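Local coordinates for putative phosphatase/phosphodiesterase MPN_349 (Mycoplasma pneumoniae M129, PDB 1T71), which is probably a metal-dependent phosphatase or phosphodiesterase of the YmdB-like family, which carries two iron ions and may hydrolyse 2',3'-cyclic nucleotides, at residues 41-46 with 69-74; 51-56 with 84-89; 10-15 with 180-185; 47-52 with 232-237. All blocks are in the same frame, centred on the assembly; numbering follows the deposited sequence.

Contact 1 of 4, residues 41-46 with 69-74; sequences NAENTT and MGNHTW. With FE (Fe (III) ion), chain B; FE (Fe (III) ion), chain C.
E43 and N71 meet on one iron, and E43 has the largest share of the contact, with M69 close behind. The two carboxylate oxygens of E43 have separate tasks. OE1 bridges the metals, 2.2 Å from the iron of chain B and 2.2 Å from that of chain C; OE2 turns to the backbone of 69-74. There the amide N of H72 donates to E43 OE2 at 3.0 Å, nearly straight at 169°, on the syn side but tilted out of the carboxylate plane. With CG placed between backbone N and carbonyl carbon (chi1 84°), the E43 chain leans over G70, and OE2 comes within 3.4 Å of G70 C.

This is the dinuclear centre of a calcineurin-like metallophosphoesterase, built on loops that follow strands 37-41 and 66-68; G70-N71-H72 is the Gly-Asn-His motif of the family. N71 OD1 binds the chain C iron at 2.2 Å, while N44 is a ligand of the chain B iron, though which of its amide atoms binds is uncertain. The H72 ring, the proton donor by similarity, stands obliquely to the N44 amide, their planes 68° apart.

Behind the metals, N41, at the end of strand 37-41, links the two segments: OD1 accepts from E43 N in an Asx turn, and ND2 gives a weak bond to M69 O in addition to its bond with D156. The M69 side chain bends back at chi2 and chi3, laying SD and CE alongside the backbone of A42 and E43.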
loop_
_atom_site.group_PDB
_atom_site.type_symbol
_atom_site.label_atom_id
_atom_site.label_comp_id
_atom_site.label_asym_id
_atom_site.label_seq_id
_atom_site.Cartn_x
_atom_site.Cartn_y
_atom_site.Cartn_z
ATOM N N ASN A 41 -2.316 -1.757 2.031
ATOM C CA ASN A 41 -0.904 -1.834 2.372
ATOM C C ASN A 41 -0.939 -1.332 3.816
ATOM O O ASN A 41 -1.429 -0.233 4.076
ATOM C CB ASN A 41 -0.080 -0.890 1.493
ATOM C CG ASN A 41 1.393 -0.923 1.833
ATOM O OD1 ASN A 41 1.778 -0.702 2.979
ATOM N ND2 ASN A 41 2.231 -1.204 0.835
ATOM N N ALA A 42 -0.440 -2.136 4.751
ATOM C CA ALA A 42 -0.468 -1.777 6.170
ATOM C C ALA A 42 0.908 -1.612 6.800
ATOM O O ALA A 42 1.060 -1.729 8.018
ATOM C CB ALA A 42 -1.263 -2.835 6.943
ATOM N N GLU A 43 1.903 -1.300 5.980
ATOM C CA GLU A 43 3.272 -1.167 6.464
ATOM C C GLU A 43 3.562 -0.135 7.556
ATOM O O GLU A 43 4.617 -0.204 8.186
ATOM C CB GLU A 43 4.222 -0.917 5.290
ATOM C CG GLU A 43 4.315 0.531 4.869
ATOM C CD GLU A 43 5.739 0.941 4.571
ATOM O OE1 GLU A 43 5.965 2.145 4.365
ATOM O OE2 GLU A 43 6.632 0.061 4.546
ATOM N N ASN A 44 2.661 0.824 7.773
ATOM C CA ASN A 44 2.864 1.856 8.801
ATOM C C ASN A 44 1.805 1.800 9.905
ATOM O O ASN A 44 1.693 2.719 10.712
ATOM C CB ASN A 44 2.814 3.249 8.165
ATOM C CG ASN A 44 3.981 3.514 7.226
ATOM O OD1 ASN A 44 5.110 3.727 7.666
ATOM N ND2 ASN A 44 3.714 3.494 5.932
ATOM N N THR A 45 1.033 0.721 9.943
ATOM C CA THR A 45 -0.043 0.593 10.911
ATOM C C THR A 45 0.264 0.849 12.387
ATOM O O THR A 45 -0.357 1.716 13.004
ATOM C CB THR A 45 -0.723 -0.785 10.787
ATOM O OG1 THR A 45 -1.219 -0.957 9.453
ATOM C CG2 THR A 45 -1.886 -0.888 11.768
ATOM N N THR A 46 1.211 0.106 12.953
ATOM C CA THR A 46 1.549 0.228 14.371
ATOM C C THR A 46 2.626 1.274 14.690
ATOM O O THR A 46 3.809 1.082 14.398
ATOM C CB THR A 46 1.982 -1.145 14.901
ATOM O OG1 THR A 46 0.951 -2.099 14.603
ATOM C CG2 THR A 46 2.224 -1.100 16.411
ATOM N N MET A 69 2.692 -5.124 2.099
ATOM C CA MET A 69 3.552 -4.333 2.978
ATOM C C MET A 69 4.618 -3.495 2.272
ATOM O O MET A 69 4.412 -3.036 1.149
ATOM C CB MET A 69 4.206 -5.259 4.014
ATOM C CG MET A 69 3.218 -5.980 4.933
ATOM S SD MET A 69 2.526 -4.932 6.245
ATOM C CE MET A 69 1.167 -4.421 5.543
ATOM N N GLY A 70 5.753 -3.287 2.937
ATOM C CA GLY A 70 6.806 -2.472 2.350
ATOM C C GLY A 70 8.149 -2.525 3.049
ATOM O O GLY A 70 8.627 -3.599 3.426
ATOM N N ASN A 71 8.774 -1.370 3.233
ATOM C CA ASN A 71 10.083 -1.354 3.865
ATOM C C ASN A 71 10.068 -1.497 5.379
ATOM O O ASN A 71 11.067 -1.887 5.966
ATOM C CB ASN A 71 10.865 -0.101 3.445
ATOM C CG ASN A 71 10.079 1.175 3.637
ATOM O OD1 ASN A 71 8.974 1.319 3.122
ATOM N ND2 ASN A 71 10.653 2.117 4.376
ATOM N N HIS A 72 8.937 -1.211 6.012
ATOM C CA HIS A 72 8.840 -1.337 7.460
ATOM C C HIS A 72 8.103 -2.605 7.868
ATOM O O HIS A 72 7.587 -2.712 8.979
ATOM C CB HIS A 72 8.147 -0.108 8.042
ATOM C CG HIS A 72 9.021 1.106 8.074
ATOM N ND1 HIS A 72 8.654 2.308 7.506
ATOM C CD2 HIS A 72 10.252 1.298 8.604
ATOM C CE1 HIS A 72 9.623 3.189 7.686
ATOM N NE2 HIS A 72 10.603 2.601 8.349
ATOM N N THR A 73 8.069 -3.571 6.958
ATOM C CA THR A 73 7.396 -4.842 7.201
ATOM C C THR A 73 7.797 -5.548 8.509
ATOM O O THR A 73 6.955 -6.105 9.211
ATOM C CB THR A 73 7.667 -5.849 6.038
ATOM O OG1 THR A 73 7.145 -5.331 4.801
ATOM C CG2 THR A 73 7.020 -7.207 6.342
ATOM N N TRP A 74 9.078 -5.504 8.845
ATOM C CA TRP A 74 9.573 -6.235 10.006
ATOM C C TRP A 74 9.850 -5.466 11.290
ATOM O O TRP A 74 10.553 -5.968 12.172
ATOM C CB TRP A 74 10.834 -6.990 9.574
ATOM C CG TRP A 74 10.635 -7.708 8.262
ATOM C CD1 TRP A 74 10.180 -8.987 8.083
ATOM C CD2 TRP A 74 10.794 -7.151 6.948
ATOM N NE1 TRP A 74 10.043 -9.257 6.740
ATOM C CE2 TRP A 74 10.409 -8.148 6.023
ATOM C CE3 TRP A 74 11.218 -5.905 6.464
ATOM C CZ2 TRP A 74 10.437 -7.938 4.638
ATOM C CZ3 TRP A 74 11.248 -5.695 5.087
ATOM C CH2 TRP A 74 10.857 -6.709 4.191
HETATM FE FE FE B . 4.699 3.894 4.098
HETATM FE FE FE C . 7.408 2.851 2.826
#

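Contact 2 of 4, residues 51-56 with 84-89; sequences LSLKHY and INKKDL
K86 is the first residue of 84-89 to reach helix 53-62, and it does so by laying its aliphatic chain across the ring of Y56. CG sits over one face, 3.8 Å from the Y56 ring centroid and 23° off the ring normal, which meets the geometry of a CH-pi contact. The K86 chain bends at chi2 (-62°), so that the later methylenes continue across the same ring: CE lies 3.7 Å from Y56 CE1. Beyond the ring, K86 CE also approaches L53 CD2 at 4.2 Å.

K86 opens a type I turn that runs to L89 and is closed by the bond from L89 N to K86 O. Two residues into the turn, D88 receives the Y56 hydroxyl: OH donates at 2.7 Å to D88 OD1, which accepts through its syn lone pair. The oxygen lies at the ring edge, in its plane, although the carboxylate itself is turned 44° from the ring. D88 OD2 forms a salt bridge with K60, so both carboxylate oxygens are engaged by helix 53-62, an arrangement that would probably stabilise the charged form of D88.

L89 ends the segment with a purely apolar touch, its CD2 lying 4.1 Å from L51 CD2 as the two side chains run antiparallel alongside one another. The loop 84-89 thus covers the start of helix 53-62, with neighbours touching the same side chains: I67 of strand 66-68 meets L51, Y56 and L89, while V83 of helix 80-83 meets L51 and L53.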
loop_
_atom_site.group_PDB
_atom_site.type_symbol
_atom_site.label_atom_id
_atom_site.label_comp_id
_atom_site.label_asym_id
_atom_site.label_seq_id
_atom_site.Cartn_x
_atom_site.Cartn_y
_atom_site.Cartn_z
ATOM N N LEU A 51 3.307 -3.911 11.725
ATOM C CA LEU A 51 1.959 -4.315 12.110
ATOM C C LEU A 51 1.950 -5.312 13.269
ATOM O O LEU A 51 2.526 -6.397 13.167
ATOM C CB LEU A 51 1.267 -4.931 10.889
ATOM C CG LEU A 51 -0.160 -5.474 10.974
ATOM C CD1 LEU A 51 -1.146 -4.345 11.251
ATOM C CD2 LEU A 51 -0.491 -6.170 9.657
ATOM N N SER A 52 1.296 -4.940 14.367
ATOM C CA SER A 52 1.188 -5.812 15.536
ATOM C C SER A 52 0.066 -6.815 15.269
ATOM O O SER A 52 -0.747 -6.607 14.367
ATOM C CB SER A 52 0.846 -4.993 16.789
ATOM O OG SER A 52 -0.462 -4.442 16.690
ATOM N N LEU A 53 0.017 -7.894 16.047
ATOM C CA LEU A 53 -1.032 -8.902 15.876
ATOM C C LEU A 53 -2.355 -8.225 16.189
ATOM O O LEU A 53 -3.351 -8.411 15.491
ATOM C CB LEU A 53 -0.830 -10.064 16.852
ATOM C CG LEU A 53 -1.377 -11.455 16.501
ATOM C CD1 LEU A 53 -1.943 -12.071 17.773
ATOM C CD2 LEU A 53 -2.441 -11.395 15.419
ATOM N N LYS A 54 -2.352 -7.442 17.263
ATOM C CA LYS A 54 -3.536 -6.717 17.691
ATOM C C LYS A 54 -4.076 -5.895 16.524
ATOM O O LYS A 54 -5.256 -5.968 16.196
ATOM C CB LYS A 54 -3.185 -5.785 18.858
ATOM C CG LYS A 54 -4.378 -5.046 19.461
ATOM C CD LYS A 54 -3.945 -3.989 20.482
ATOM C CE LYS A 54 -3.084 -2.907 19.812
ATOM N NZ LYS A 54 -2.660 -1.803 20.736
ATOM N N HIS A 55 -3.204 -5.126 15.882
ATOM C CA HIS A 55 -3.633 -4.293 14.771
ATOM C C HIS A 55 -3.994 -5.079 13.518
ATOM O O HIS A 55 -4.835 -4.641 12.726
ATOM C CB HIS A 55 -2.568 -3.234 14.501
ATOM C CG HIS A 55 -2.469 -2.216 15.594
ATOM N ND1 HIS A 55 -1.338 -1.463 15.822
ATOM C CD2 HIS A 55 -3.368 -1.836 16.534
ATOM C CE1 HIS A 55 -1.543 -0.665 16.855
ATOM N NE2 HIS A 55 -2.767 -0.871 17.304
ATOM N N TYR A 56 -3.380 -6.245 13.342
ATOM C CA TYR A 56 -3.694 -7.070 12.189
ATOM C C TYR A 56 -5.139 -7.541 12.321
ATOM O O TYR A 56 -5.896 -7.538 11.350
ATOM C CB TYR A 56 -2.755 -8.274 12.106
ATOM C CG TYR A 56 -3.301 -9.402 11.254
ATOM C CD1 TYR A 56 -4.125 -10.389 11.808
ATOM C CD2 TYR A 56 -3.039 -9.460 9.887
ATOM C CE1 TYR A 56 -4.674 -11.403 11.018
ATOM C CE2 TYR A 56 -3.588 -10.465 9.090
ATOM C CZ TYR A 56 -4.404 -11.430 9.660
ATOM O OH TYR A 56 -4.958 -12.401 8.861
ATOM N N ILE A 84 3.364 -11.799 9.895
ATOM C CA ILE A 84 3.742 -11.958 8.501
ATOM C C ILE A 84 3.587 -13.390 7.969
ATOM O O ILE A 84 3.712 -13.640 6.770
ATOM C CB ILE A 84 5.158 -11.342 8.250
ATOM C CG1 ILE A 84 5.799 -11.909 6.991
ATOM C CG2 ILE A 84 6.015 -11.504 9.460
ATOM C CD1 ILE A 84 7.090 -11.205 6.629
ATOM N N ASN A 85 3.266 -14.325 8.860
ATOM C CA ASN A 85 3.030 -15.706 8.451
ATOM C C ASN A 85 1.541 -15.879 8.133
ATOM O O ASN A 85 1.116 -16.942 7.689
ATOM C CB ASN A 85 3.437 -16.681 9.559
ATOM C CG ASN A 85 4.730 -17.415 9.249
ATOM O OD1 ASN A 85 5.432 -17.871 10.154
ATOM N ND2 ASN A 85 5.047 -17.541 7.964
ATOM N N LYS A 86 0.751 -14.830 8.364
ATOM C CA LYS A 86 -0.683 -14.890 8.088
ATOM C C LYS A 86 -0.922 -15.167 6.607
ATOM O O LYS A 86 -0.310 -14.545 5.741
ATOM C CB LYS A 86 -1.375 -13.586 8.500
ATOM C CG LYS A 86 -1.452 -13.378 10.008
ATOM C CD LYS A 86 -2.280 -14.461 10.719
ATOM C CE LYS A 86 -2.446 -14.138 12.201
ATOM N NZ LYS A 86 -3.293 -15.103 12.952
ATOM N N LYS A 87 -1.834 -16.093 6.333
ATOM C CA LYS A 87 -2.160 -16.514 4.972
ATOM C C LYS A 87 -2.652 -15.439 3.998
ATOM O O LYS A 87 -2.477 -15.577 2.791
ATOM C CB LYS A 87 -3.192 -17.653 5.017
ATOM C CG LYS A 87 -3.477 -18.194 6.423
ATOM C CD LYS A 87 -4.236 -17.168 7.278
ATOM C CE LYS A 87 -4.162 -17.494 8.759
ATOM N NZ LYS A 87 -2.756 -17.522 9.228
ATOM N N ASP A 88 -3.271 -14.378 4.510
ATOM C CA ASP A 88 -3.783 -13.313 3.653
ATOM C C ASP A 88 -2.903 -12.068 3.687
ATOM O O ASP A 88 -3.375 -10.964 3.417
ATOM C CB ASP A 88 -5.204 -12.944 4.078
ATOM C CG ASP A 88 -5.344 -12.821 5.583
ATOM O OD1 ASP A 88 -4.320 -12.578 6.253
ATOM O OD2 ASP A 88 -6.473 -12.963 6.097
ATOM N N LEU A 89 -1.626 -12.261 4.006
ATOM C CA LEU A 89 -0.666 -11.164 4.105
ATOM C C LEU A 89 0.532 -11.422 3.198
ATOM O O LEU A 89 1.159 -12.481 3.277
ATOM C CB LEU A 89 -0.202 -11.049 5.563
ATOM C CG LEU A 89 0.863 -10.099 6.128
ATOM C CD1 LEU A 89 1.916 -9.769 5.089
ATOM C CD2 LEU A 89 0.194 -8.843 6.658
#

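Contact 3 of 4, residues 10-15 with 180-185; sequences LGDVYG and FGTHTH. With FE (Fe (III) ion), chain B; FE (Fe (III) ion), chain C.
D12 and H185 come together at the chain B iron. D12 OD2 binds that metal at 2.2 Å and sits at the edge of the H185 ring, near its plane, 3.4 Å from H185 CE1. Carboxylate and imidazole planes stand 65° apart. H185 is an established ligand of this iron, although in the modelled ring orientation CE1 is the atom nearest the metal, so its coordinating atom is doubtful here. H183 serves the other iron: ND1 binds the chain C ion at 2.2 Å, with CG anti to the backbone N (chi1 178°), which sets ND1 against the metal.

The second oxygen of D12 turns from the metal to strand end 180-182, where OD1 lies 3.4 Å from T182 CB. A water links it to the loop beyond: it accepts from H183 N at 2.8 Å and from H185 N at 3.0 Å, and stands 3.2 Å from D12 OD1. The water thus probably connects the backbone presenting both histidines to the aspartate of the first metal site.

Further out, Y14 meets the H185 ring rim to rim, with planes at 90° and centroids 5.8 Å apart. T182 is held by a hydrogen bond from its OG1 to D156, and D12 OD2 also has H158 NE2 as a hydrogen-bonding partner. An aspartate just after the first sheet strand, together with a His-x-His pair (H183, H185) just after strand 178-182 that matches the GHxH-like motif of the family, marks the calcineurin-like metallophosphoesterase site, here with two irons.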
loop_
_atom_site.group_PDB
_atom_site.type_symbol
_atom_site.label_atom_id
_atom_site.label_comp_id
_atom_site.label_asym_id
_atom_site.label_seq_id
_atom_site.Cartn_x
_atom_site.Cartn_y
_atom_site.Cartn_z
ATOM N N LEU A 10 -6.441 0.249 -0.747
ATOM C CA LEU A 10 -6.118 1.420 0.067
ATOM C C LEU A 10 -4.616 1.520 0.323
ATOM O O LEU A 10 -3.948 0.506 0.547
ATOM C CB LEU A 10 -6.864 1.361 1.406
ATOM C CG LEU A 10 -8.389 1.190 1.353
ATOM C CD1 LEU A 10 -8.979 1.434 2.737
ATOM C CD2 LEU A 10 -8.992 2.161 0.362
ATOM N N GLY A 11 -4.101 2.747 0.297
ATOM C CA GLY A 11 -2.679 2.977 0.507
ATOM C C GLY A 11 -2.219 2.863 1.951
ATOM O O GLY A 11 -3.030 2.730 2.866
ATOM N N ASP A 12 -0.903 2.930 2.139
ATOM C CA ASP A 12 -0.252 2.815 3.442
ATOM C C ASP A 12 -1.073 3.244 4.645
ATOM O O ASP A 12 -1.364 4.429 4.814
ATOM C CB ASP A 12 1.061 3.615 3.447
ATOM C CG ASP A 12 2.044 3.136 2.397
ATOM O OD1 ASP A 12 1.624 2.945 1.229
ATOM O OD2 ASP A 12 3.236 2.963 2.736
ATOM N N VAL A 13 -1.425 2.271 5.487
ATOM C CA VAL A 13 -2.178 2.536 6.713
ATOM C C VAL A 13 -1.160 3.091 7.703
ATOM O O VAL A 13 -0.150 2.450 7.977
ATOM C CB VAL A 13 -2.793 1.248 7.294
ATOM C CG1 VAL A 13 -3.464 1.550 8.619
ATOM C CG2 VAL A 13 -3.802 0.674 6.325
ATOM N N TYR A 14 -1.427 4.266 8.255
ATOM C CA TYR A 14 -0.470 4.895 9.159
ATOM C C TYR A 14 -1.038 5.305 10.523
ATOM O O TYR A 14 -1.821 6.256 10.631
ATOM C CB TYR A 14 0.125 6.117 8.437
ATOM C CG TYR A 14 1.348 6.742 9.076
ATOM C CD1 TYR A 14 1.287 7.328 10.347
ATOM C CD2 TYR A 14 2.563 6.777 8.394
ATOM C CE1 TYR A 14 2.415 7.936 10.918
ATOM C CE2 TYR A 14 3.694 7.377 8.953
ATOM C CZ TYR A 14 3.612 7.953 10.211
ATOM O OH TYR A 14 4.728 8.541 10.749
ATOM N N GLY A 15 -0.631 4.576 11.560
ATOM C CA GLY A 15 -1.053 4.881 12.916
ATOM C C GLY A 15 -2.527 4.781 13.260
ATOM O O GLY A 15 -3.330 4.217 12.515
ATOM N N PHE A 180 0.117 -0.810 -8.896
ATOM C CA PHE A 180 -0.145 0.304 -7.983
ATOM C C PHE A 180 1.096 0.649 -7.174
ATOM O O PHE A 180 1.637 -0.203 -6.464
ATOM C CB PHE A 180 -1.283 -0.025 -7.006
ATOM C CG PHE A 180 -2.632 -0.209 -7.654
ATOM C CD1 PHE A 180 -2.960 0.454 -8.836
ATOM C CD2 PHE A 180 -3.602 -1.003 -7.043
ATOM C CE1 PHE A 180 -4.233 0.330 -9.397
ATOM C CE2 PHE A 180 -4.880 -1.132 -7.596
ATOM C CZ PHE A 180 -5.194 -0.465 -8.773
ATOM N N GLY A 181 1.552 1.891 -7.287
ATOM C CA GLY A 181 2.714 2.314 -6.528
ATOM C C GLY A 181 2.320 2.792 -5.134
ATOM O O GLY A 181 1.228 3.327 -4.937
ATOM N N THR A 182 3.202 2.578 -4.164
ATOM C CA THR A 182 2.983 3.000 -2.778
ATOM C C THR A 182 4.330 3.431 -2.200
ATOM O O THR A 182 5.359 3.274 -2.862
ATOM C CB THR A 182 2.417 1.845 -1.898
ATOM O OG1 THR A 182 3.237 0.674 -2.041
ATOM C CG2 THR A 182 0.986 1.514 -2.299
ATOM N N HIS A 183 4.303 3.995 -0.988
ATOM C CA HIS A 183 5.501 4.440 -0.255
ATOM C C HIS A 183 5.720 5.948 -0.107
ATOM O O HIS A 183 6.296 6.370 0.893
ATOM C CB HIS A 183 6.779 3.797 -0.833
ATOM C CG HIS A 183 8.048 4.234 -0.160
ATOM N ND1 HIS A 183 8.390 3.845 1.119
ATOM C CD2 HIS A 183 9.054 5.034 -0.589
ATOM C CE1 HIS A 183 9.550 4.387 1.451
ATOM N NE2 HIS A 183 9.973 5.115 0.432
ATOM N N THR A 184 5.266 6.767 -1.059
ATOM C CA THR A 184 5.507 8.224 -0.866
ATOM C C THR A 184 4.457 8.942 -0.005
ATOM O O THR A 184 4.649 10.102 0.366
ATOM C CB THR A 184 5.638 8.947 -2.248
ATOM O OG1 THR A 184 4.388 8.913 -2.945
ATOM C CG2 THR A 184 6.713 8.266 -3.104
ATOM N N HIS A 185 3.357 8.264 0.313
ATOM C CA HIS A 185 2.306 8.842 1.164
ATOM C C HIS A 185 1.551 10.039 0.585
ATOM O O HIS A 185 0.928 10.801 1.329
ATOM C CB HIS A 185 2.890 9.269 2.512
ATOM C CG HIS A 185 3.303 8.132 3.392
ATOM N ND1 HIS A 185 3.415 6.835 2.938
ATOM C CD2 HIS A 185 3.652 8.102 4.701
ATOM C CE1 HIS A 185 3.809 6.059 3.930
ATOM N NE2 HIS A 185 3.963 6.802 5.010
HETATM FE FE FE B . 4.699 3.894 4.098
HETATM FE FE FE C . 7.408 2.851 2.826
HETATM O O HOH W 1 2.100 5.640 -0.396
#

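Contact 4 of 4, residues 47-52 with 232-237; sequences HGKGLS and EHFEVS
The backbones approach at G48 and V236, whose CA atoms are 6.2 Å apart, and the positive phi of G48 (82°) accompanies a bend that brings the H47-G48 peptide up to F234 and V236. Both segments are loops of the calcineurin-like metallophosphoesterase fold: 47-52 lies between strand 37-41 and helix 53-62, whereas the loop holding 232-237 comes after helix 219-226 and before strand 241-249. The contact is at the surface, and it is backbone atoms of the first loop that lie close to the two apolar side chains of the second.

F234 reaches H47 with the edge of its ring, CZ lying 3.4 Å from H47 O and the oxygen in the ring plane. V236 presses one branch against the same peptide, with CG2 at 3.5 Å from H47 C. K49 runs alongside F234 in the opposite sense; the lysine ammonium group has a cation-pi partner in F75, and its side chain touches H72, the proposed proton donor. Y14 also packs on F234. The K49 chain bends at chi3 (-60°), and its CE stands 4.1 Å from F234 CE1.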
loop_
_atom_site.group_PDB
_atom_site.type_symbol
_atom_site.label_atom_id
_atom_site.label_comp_id
_atom_site.label_asym_id
_atom_site.label_seq_id
_atom_site.Cartn_x
_atom_site.Cartn_y
_atom_site.Cartn_z
ATOM N N HIS A 47 2.201 2.372 15.310
ATOM C CA HIS A 47 3.099 3.475 15.655
ATOM C C HIS A 47 3.904 3.969 14.450
ATOM O O HIS A 47 5.063 4.375 14.575
ATOM C CB HIS A 47 4.037 3.070 16.798
ATOM C CG HIS A 47 3.325 2.810 18.089
ATOM N ND1 HIS A 47 3.063 1.540 18.556
ATOM C CD2 HIS A 47 2.764 3.660 18.980
ATOM C CE1 HIS A 47 2.371 1.618 19.678
ATOM N NE2 HIS A 47 2.174 2.893 19.957
ATOM N N GLY A 48 3.271 3.930 13.280
ATOM C CA GLY A 48 3.912 4.398 12.065
ATOM C C GLY A 48 4.839 3.407 11.387
ATOM O O GLY A 48 5.350 3.695 10.302
ATOM N N LYS A 49 5.060 2.250 12.010
ATOM C CA LYS A 49 5.944 1.241 11.433
ATOM C C LYS A 49 5.576 -0.196 11.784
ATOM O O LYS A 49 5.500 -0.567 12.960
ATOM C CB LYS A 49 7.394 1.496 11.861
ATOM C CG LYS A 49 7.961 2.812 11.356
ATOM C CD LYS A 49 9.434 2.958 11.694
ATOM C CE LYS A 49 9.660 2.907 13.188
ATOM N NZ LYS A 49 11.107 3.002 13.536
ATOM N N GLY A 50 5.348 -1.002 10.757
ATOM C CA GLY A 50 5.023 -2.396 10.984
ATOM C C GLY A 50 3.593 -2.652 11.409
ATOM O O GLY A 50 2.770 -1.731 11.476
ATOM N N LEU A 51 3.307 -3.911 11.725
ATOM C CA LEU A 51 1.959 -4.315 12.110
ATOM C C LEU A 51 1.950 -5.312 13.269
ATOM O O LEU A 51 2.526 -6.397 13.167
ATOM C CB LEU A 51 1.267 -4.931 10.889
ATOM C CG LEU A 51 -0.160 -5.474 10.974
ATOM C CD1 LEU A 51 -1.146 -4.345 11.251
ATOM C CD2 LEU A 51 -0.491 -6.170 9.657
ATOM N N SER A 52 1.296 -4.940 14.367
ATOM C CA SER A 52 1.188 -5.812 15.536
ATOM C C SER A 52 0.066 -6.815 15.269
ATOM O O SER A 52 -0.747 -6.607 14.367
ATOM C CB SER A 52 0.846 -4.993 16.789
ATOM O OG SER A 52 -0.462 -4.442 16.690
ATOM N N GLU A 232 16.336 14.303 15.899
ATOM C CA GLU A 232 15.372 14.002 16.953
ATOM C C GLU A 232 14.258 13.054 16.493
ATOM O O GLU A 232 13.617 13.270 15.463
ATOM C CB GLU A 232 14.759 15.298 17.501
ATOM C CG GLU A 232 14.067 16.165 16.454
ATOM C CD GLU A 232 13.509 17.457 17.036
ATOM O OE1 GLU A 232 12.623 17.385 17.918
ATOM O OE2 GLU A 232 13.959 18.546 16.616
ATOM N N HIS A 233 14.054 12.001 17.279
ATOM C CA HIS A 233 13.039 10.971 17.045
ATOM C C HIS A 233 11.788 11.459 16.312
ATOM O O HIS A 233 11.280 12.545 16.594
ATOM C CB HIS A 233 12.597 10.403 18.390
ATOM C CG HIS A 233 11.912 11.412 19.261
ATOM N ND1 HIS A 233 12.533 12.566 19.692
ATOM C CD2 HIS A 233 10.646 11.465 19.740
ATOM C CE1 HIS A 233 11.678 13.287 20.398
ATOM N NE2 HIS A 233 10.526 12.641 20.442
ATOM N N PHE A 234 11.279 10.652 15.384
ATOM C CA PHE A 234 10.067 11.027 14.664
ATOM C C PHE A 234 8.906 10.676 15.596
ATOM O O PHE A 234 9.039 9.816 16.468
ATOM C CB PHE A 234 9.924 10.236 13.358
ATOM C CG PHE A 234 9.051 9.014 13.479
ATOM C CD1 PHE A 234 9.499 7.880 14.149
ATOM C CD2 PHE A 234 7.766 9.010 12.943
ATOM C CE1 PHE A 234 8.679 6.759 14.283
ATOM C CE2 PHE A 234 6.938 7.896 13.071
ATOM C CZ PHE A 234 7.395 6.768 13.742
ATOM N N GLU A 235 7.766 11.327 15.405
ATOM C CA GLU A 235 6.604 11.073 16.244
ATOM C C GLU A 235 5.363 10.974 15.364
ATOM O O GLU A 235 5.224 11.731 14.405
ATOM C CB GLU A 235 6.452 12.217 17.243
ATOM C CG GLU A 235 5.521 11.941 18.400
ATOM C CD GLU A 235 5.489 13.098 19.389
ATOM O OE1 GLU A 235 4.848 14.131 19.087
ATOM O OE2 GLU A 235 6.118 12.980 20.465
ATOM N N VAL A 236 4.475 10.033 15.674
ATOM C CA VAL A 236 3.246 9.872 14.903
ATOM C C VAL A 236 2.326 11.074 15.136
ATOM O O VAL A 236 2.126 11.498 16.276
ATOM C CB VAL A 236 2.483 8.586 15.307
ATOM C CG1 VAL A 236 1.145 8.531 14.583
ATOM C CG2 VAL A 236 3.312 7.351 14.978
ATOM N N SER A 237 1.767 11.621 14.058
ATOM C CA SER A 237 0.868 12.770 14.163
ATOM C C SER A 237 -0.555 12.354 14.533
ATOM O O SER A 237 -1.023 11.289 14.127
ATOM C CB SER A 237 0.835 13.540 12.841
ATOM O OG SER A 237 -0.250 14.450 12.805
#

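Overall arrangement
From the N terminus, the chain leaves strand 6-10 through 10-15, met much later by 180-185 to close contact 3, the loop within which contacts 1 and 2 are nested. Segment 41-46 then pairs with 69-74, and 51-56 with 84-89; these two contacts cross. Contact 1 joins the loops after strands 37-41 and 66-68, contact 2 the start of helix 53-62 to the loop after helix 80-83. Contact 4 begins in the overlapping range 47-52, sharing L51 and S52 with contact 2, but reaches forward to 232-237 and crosses contacts 1 and 3. Contact 3 joins the two six-stranded sheets and shares both irons with contact 1, whereas contact 2 lies about 17 Å from contact 3, centre to centre.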